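Local structure of DNA replication and repair protein RecF (Caldanaerobacter subterraneus subsp. tengcongensis, 5Z67) at residues A[6-11]-A[19-24]. The protein probably binds ATP and single-stranded DNA and acts in DNA replication, recombinational repair and the SOS response. Residues are numbered along the deposited sequence; the frame is centred on the assembly and turned at random.
Sequences KEIFVD and QKLEFC
E7 lays its carboxylate across the aliphatic chain of K20, the diagonal neighbour in an antiparallel hairpin. With CG anti to the backbone N (chi1 180°) and the chain extended, E7 OE2 comes 3.3 Å from K20 CD; K20 bends at its third torsion, and its NZ stays 4.7 Å from E7 OE2, beyond salt-bridge contact. E7 OE1 also lies 4.5 Å from E22 OE1, a like-charge pair that K20 probably eases. Replacing E7 by an alanine is likely to uncover the K20 methylenes and remove the opposite charge near its ammonium. On the same face, F9 brings CD1 obliquely to within 3.2 Å of Q19 O. The other face is largely apolar: I8 CG2 meets the ring edge of F23 at CE2 (3.6 Å), and V10 CG2 runs alongside Q19 CG, with helix 35-50 packed over I8, V10 and L21. Q19 sends its amide on to G361 and V363. I8 and L21 share two backbone bonds, L21 N to I8 O being nearly straight (2.7 Å, 174°); V10 and Q19 pair likewise. A water joins K6 O to F23 O. The hairpin is thus two-sided: E7, K20, E22 and F9 line one face, while the other joins the sheet to the helix that begins within the predicted ATP-binding loop.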
ATOM      1  N   LYS A   6      -3.043  -0.586 -21.002  1.00 21.37           N
ATOM      2  CA  LYS A   6      -3.369  -0.189 -22.368  1.00 25.23           C
ATOM      3  C   LYS A   6      -4.710   0.525 -22.398  1.00 23.48           C
ATOM      4  O   LYS A   6      -4.955   1.376 -23.250  1.00 18.87           O
ATOM      5  CB  LYS A   6      -3.411  -1.395 -23.321  1.00 28.21           C
ATOM      6  CG  LYS A   6      -2.318  -2.426 -23.089  1.00 31.05           C
ATOM      7  CD  LYS A   6      -1.990  -3.250 -24.329  1.00 38.80           C
ATOM      8  CE  LYS A   6      -3.170  -4.025 -24.890  1.00 43.91           C
ATOM      9  NZ  LYS A   6      -2.811  -4.804 -26.143  1.00 42.21           N
ATOM     10  N   GLU A   7      -5.573   0.191 -21.451  1.00 19.15           N
ATOM     11  CA  GLU A   7      -6.958   0.617 -21.538  1.00 22.89           C
ATOM     12  C   GLU A   7      -7.673   0.409 -20.225  1.00 20.42           C
ATOM     13  O   GLU A   7      -7.445  -0.590 -19.557  1.00 16.66           O
ATOM     14  CB  GLU A   7      -7.686  -0.178 -22.637  1.00 27.40           C
ATOM     15  CG  GLU A   7      -9.146   0.191 -22.810  1.00 32.79           C
ATOM     16  CD  GLU A   7      -9.930  -0.866 -23.568  1.00 45.36           C
ATOM     17  OE1 GLU A   7      -9.710  -1.001 -24.791  1.00 42.27           O
ATOM     18  OE2 GLU A   7     -10.767  -1.559 -22.945  0.80 46.99           O
ATOM     19  N   ILE A   8      -8.543   1.341 -19.851  1.00 19.65           N
ATOM     20  CA  ILE A   8      -9.430   1.095 -18.733  1.00 16.05           C
ATOM     21  C   ILE A   8     -10.861   1.490 -19.115  1.00 16.91           C
ATOM     22  O   ILE A   8     -11.082   2.462 -19.834  1.00 20.61           O
ATOM     23  CB  ILE A   8      -8.966   1.843 -17.458  1.00 20.21           C
ATOM     24  CG1 ILE A   8      -9.686   1.292 -16.230  1.00 21.74           C
ATOM     25  CG2 ILE A   8      -9.176   3.358 -17.580  1.00 22.99           C
ATOM     26  CD1 ILE A   8      -9.094   1.743 -14.882  1.00 16.23           C
ATOM     27  N   PHE A   9     -11.821   0.699 -18.656  1.00 19.26           N
ATOM     28  CA  PHE A   9     -13.250   0.969 -18.818  1.00 19.75           C
ATOM     29  C   PHE A   9     -13.829   1.195 -17.440  1.00 23.37           C
ATOM     30  O   PHE A   9     -13.602   0.376 -16.541  1.00 18.76           O
ATOM     31  CB  PHE A   9     -13.948  -0.207 -19.525  1.00 17.90           C
ATOM     32  CG  PHE A   9     -15.468  -0.121 -19.531  1.00 20.00           C
ATOM     33  CD1 PHE A   9     -16.118   0.938 -20.143  1.00 19.38           C
ATOM     34  CD2 PHE A   9     -16.234  -1.120 -18.955  1.00 23.82           C
ATOM     35  CE1 PHE A   9     -17.505   1.011 -20.168  1.00 23.34           C
ATOM     36  CE2 PHE A   9     -17.630  -1.057 -18.975  1.00 23.87           C
ATOM     37  CZ  PHE A   9     -18.260   0.010 -19.588  1.00 25.13           C
ATOM     38  N   VAL A  10     -14.524   2.324 -17.256  1.00 17.68           N
ATOM     39  CA  VAL A  10     -15.165   2.640 -15.978  1.00 19.60           C
ATOM     40  C   VAL A  10     -16.654   2.854 -16.160  1.00 20.25           C
ATOM     41  O   VAL A  10     -17.073   3.537 -17.076  1.00 25.18           O
ATOM     42  CB  VAL A  10     -14.573   3.909 -15.293  1.00 18.47           C
ATOM     43  CG1 VAL A  10     -13.208   3.597 -14.678  1.00 19.34           C
ATOM     44  CG2 VAL A  10     -14.500   5.086 -16.248  1.00 19.04           C
ATOM     45  N   ASP A  11     -17.435   2.256 -15.270  1.00 19.01           N
ATOM     46  CA  ASP A  11     -18.882   2.334 -15.309  1.00 24.74           C
ATOM     47  C   ASP A  11     -19.458   2.576 -13.908  1.00 30.86           C
ATOM     48  O   ASP A  11     -19.255   1.756 -12.992  1.00 28.00           O
ATOM     49  CB  ASP A  11     -19.448   1.049 -15.896  1.00 24.76           C
ATOM     50  CG  ASP A  11     -20.966   1.099 -16.080  1.00 30.86           C
ATOM     51  OD1 ASP A  11     -21.572   2.193 -15.964  1.00 29.56           O
ATOM     52  OD2 ASP A  11     -21.550   0.030 -16.361  1.00 32.33           O
ATOM     53  N   GLN A  19     -17.177   5.255 -19.623  1.00 20.20           N
ATOM     54  CA  GLN A  19     -16.247   5.465 -20.723  1.00 22.53           C
ATOM     55  C   GLN A  19     -15.148   4.429 -20.694  1.00 25.46           C
ATOM     56  O   GLN A  19     -14.831   3.873 -19.644  1.00 22.59           O
ATOM     57  CB  GLN A  19     -15.620   6.870 -20.665  1.00 23.09           C
ATOM     58  CG  GLN A  19     -14.789   7.133 -19.385  1.00 20.02           C
ATOM     59  CD  GLN A  19     -14.618   8.621 -19.089  1.00 22.88           C
ATOM     60  OE1 GLN A  19     -14.042   9.376 -19.889  1.00 22.23           O
ATOM     61  NE2 GLN A  19     -15.139   9.056 -17.941  1.00 25.65           N
ATOM     62  N   LYS A  20     -14.574   4.205 -21.869  1.00 20.55           N
ATOM     63  CA  LYS A  20     -13.393   3.379 -22.067  1.00 17.03           C
ATOM     64  C   LYS A  20     -12.270   4.299 -22.539  1.00 23.32           C
ATOM     65  O   LYS A  20     -12.435   5.039 -23.500  1.00 26.70           O
ATOM     66  CB  LYS A  20     -13.688   2.294 -23.115  1.00 24.25           C
ATOM     67  CG  LYS A  20     -12.618   1.244 -23.300  1.00 37.17           C
ATOM     68  CD  LYS A  20     -12.950   0.320 -24.479  1.00 47.83           C
ATOM     69  CE  LYS A  20     -14.247  -0.454 -24.274  1.00 47.82           C
ATOM     70  NZ  LYS A  20     -14.652  -1.191 -25.515  1.00 55.23           N
ATOM     71  N   LEU A  21     -11.138   4.256 -21.862  1.00 22.86           N
ATOM     72  CA  LEU A  21     -10.011   5.129 -22.145  1.00 18.19           C
ATOM     73  C   LEU A  21      -8.805   4.330 -22.627  1.00 28.31           C
ATOM     74  O   LEU A  21      -8.519   3.274 -22.059  1.00 22.20           O
ATOM     75  CB  LEU A  21      -9.628   5.872 -20.881  1.00 19.68           C
ATOM     76  CG  LEU A  21     -10.230   7.217 -20.492  1.00 33.16           C
ATOM     77  CD1 LEU A  21     -11.628   7.392 -21.016  1.00 35.78           C
ATOM     78  CD2 LEU A  21     -10.149   7.412 -18.970  1.00 22.03           C
ATOM     79  N   GLU A  22      -8.071   4.834 -23.622  1.00 27.80           N
ATOM     80  CA  GLU A  22      -6.839   4.164 -24.072  1.00 25.77           C
ATOM     81  C   GLU A  22      -5.618   5.017 -23.766  1.00 28.13           C
ATOM     82  O   GLU A  22      -5.643   6.214 -24.002  1.00 25.00           O
ATOM     83  CB  GLU A  22      -6.893   3.865 -25.574  1.00 26.53           C
ATOM     84  CG  GLU A  22      -8.160   3.115 -25.991  1.00 31.52           C
ATOM     85  CD  GLU A  22      -8.385   3.106 -27.496  1.00 44.55           C
ATOM     86  OE1 GLU A  22      -8.731   2.031 -28.026  0.60 48.87           O
ATOM     87  OE2 GLU A  22      -8.237   4.174 -28.143  0.60 42.69           O
ATOM     88  N   PHE A  23      -4.547   4.412 -23.258  1.00 26.85           N
ATOM     89  CA  PHE A  23      -3.389   5.197 -22.798  1.00 27.58           C
ATOM     90  C   PHE A  23      -2.114   4.915 -23.569  1.00 38.72           C
ATOM     91  O   PHE A  23      -2.049   3.976 -24.366  1.00 36.15           O
ATOM     92  CB  PHE A  23      -3.137   4.951 -21.306  1.00 21.33           C
ATOM     93  CG  PHE A  23      -4.336   5.214 -20.453  1.00 20.80           C
ATOM     94  CD1 PHE A  23      -4.877   6.497 -20.374  1.00 19.94           C
ATOM     95  CD2 PHE A  23      -4.949   4.187 -19.764  1.00 22.73           C
ATOM     96  CE1 PHE A  23      -6.001   6.747 -19.575  1.00 21.26           C
ATOM     97  CE2 PHE A  23      -6.072   4.427 -18.971  1.00 23.39           C
ATOM     98  CZ  PHE A  23      -6.597   5.707 -18.881  1.00 22.70           C
ATOM     99  N   CYS A  24      -1.100   5.742 -23.313  1.00 23.75           N
ATOM    100  CA  CYS A  24       0.173   5.635 -23.999  1.00 28.69           C
ATOM    101  C   CYS A  24       1.291   5.211 -23.065  1.00 32.22           C
ATOM    102  O   CYS A  24       1.124   5.125 -21.842  1.00 24.29           O
ATOM    103  CB  CYS A  24       0.539   6.965 -24.657  1.00 30.45           C
ATOM    104  SG  CYS A  24      -0.833   7.716 -25.529  1.00 88.55           S
TER
HETATM  105  O   HOH W   1      -3.329   1.901 -25.643  1.00 43.97           O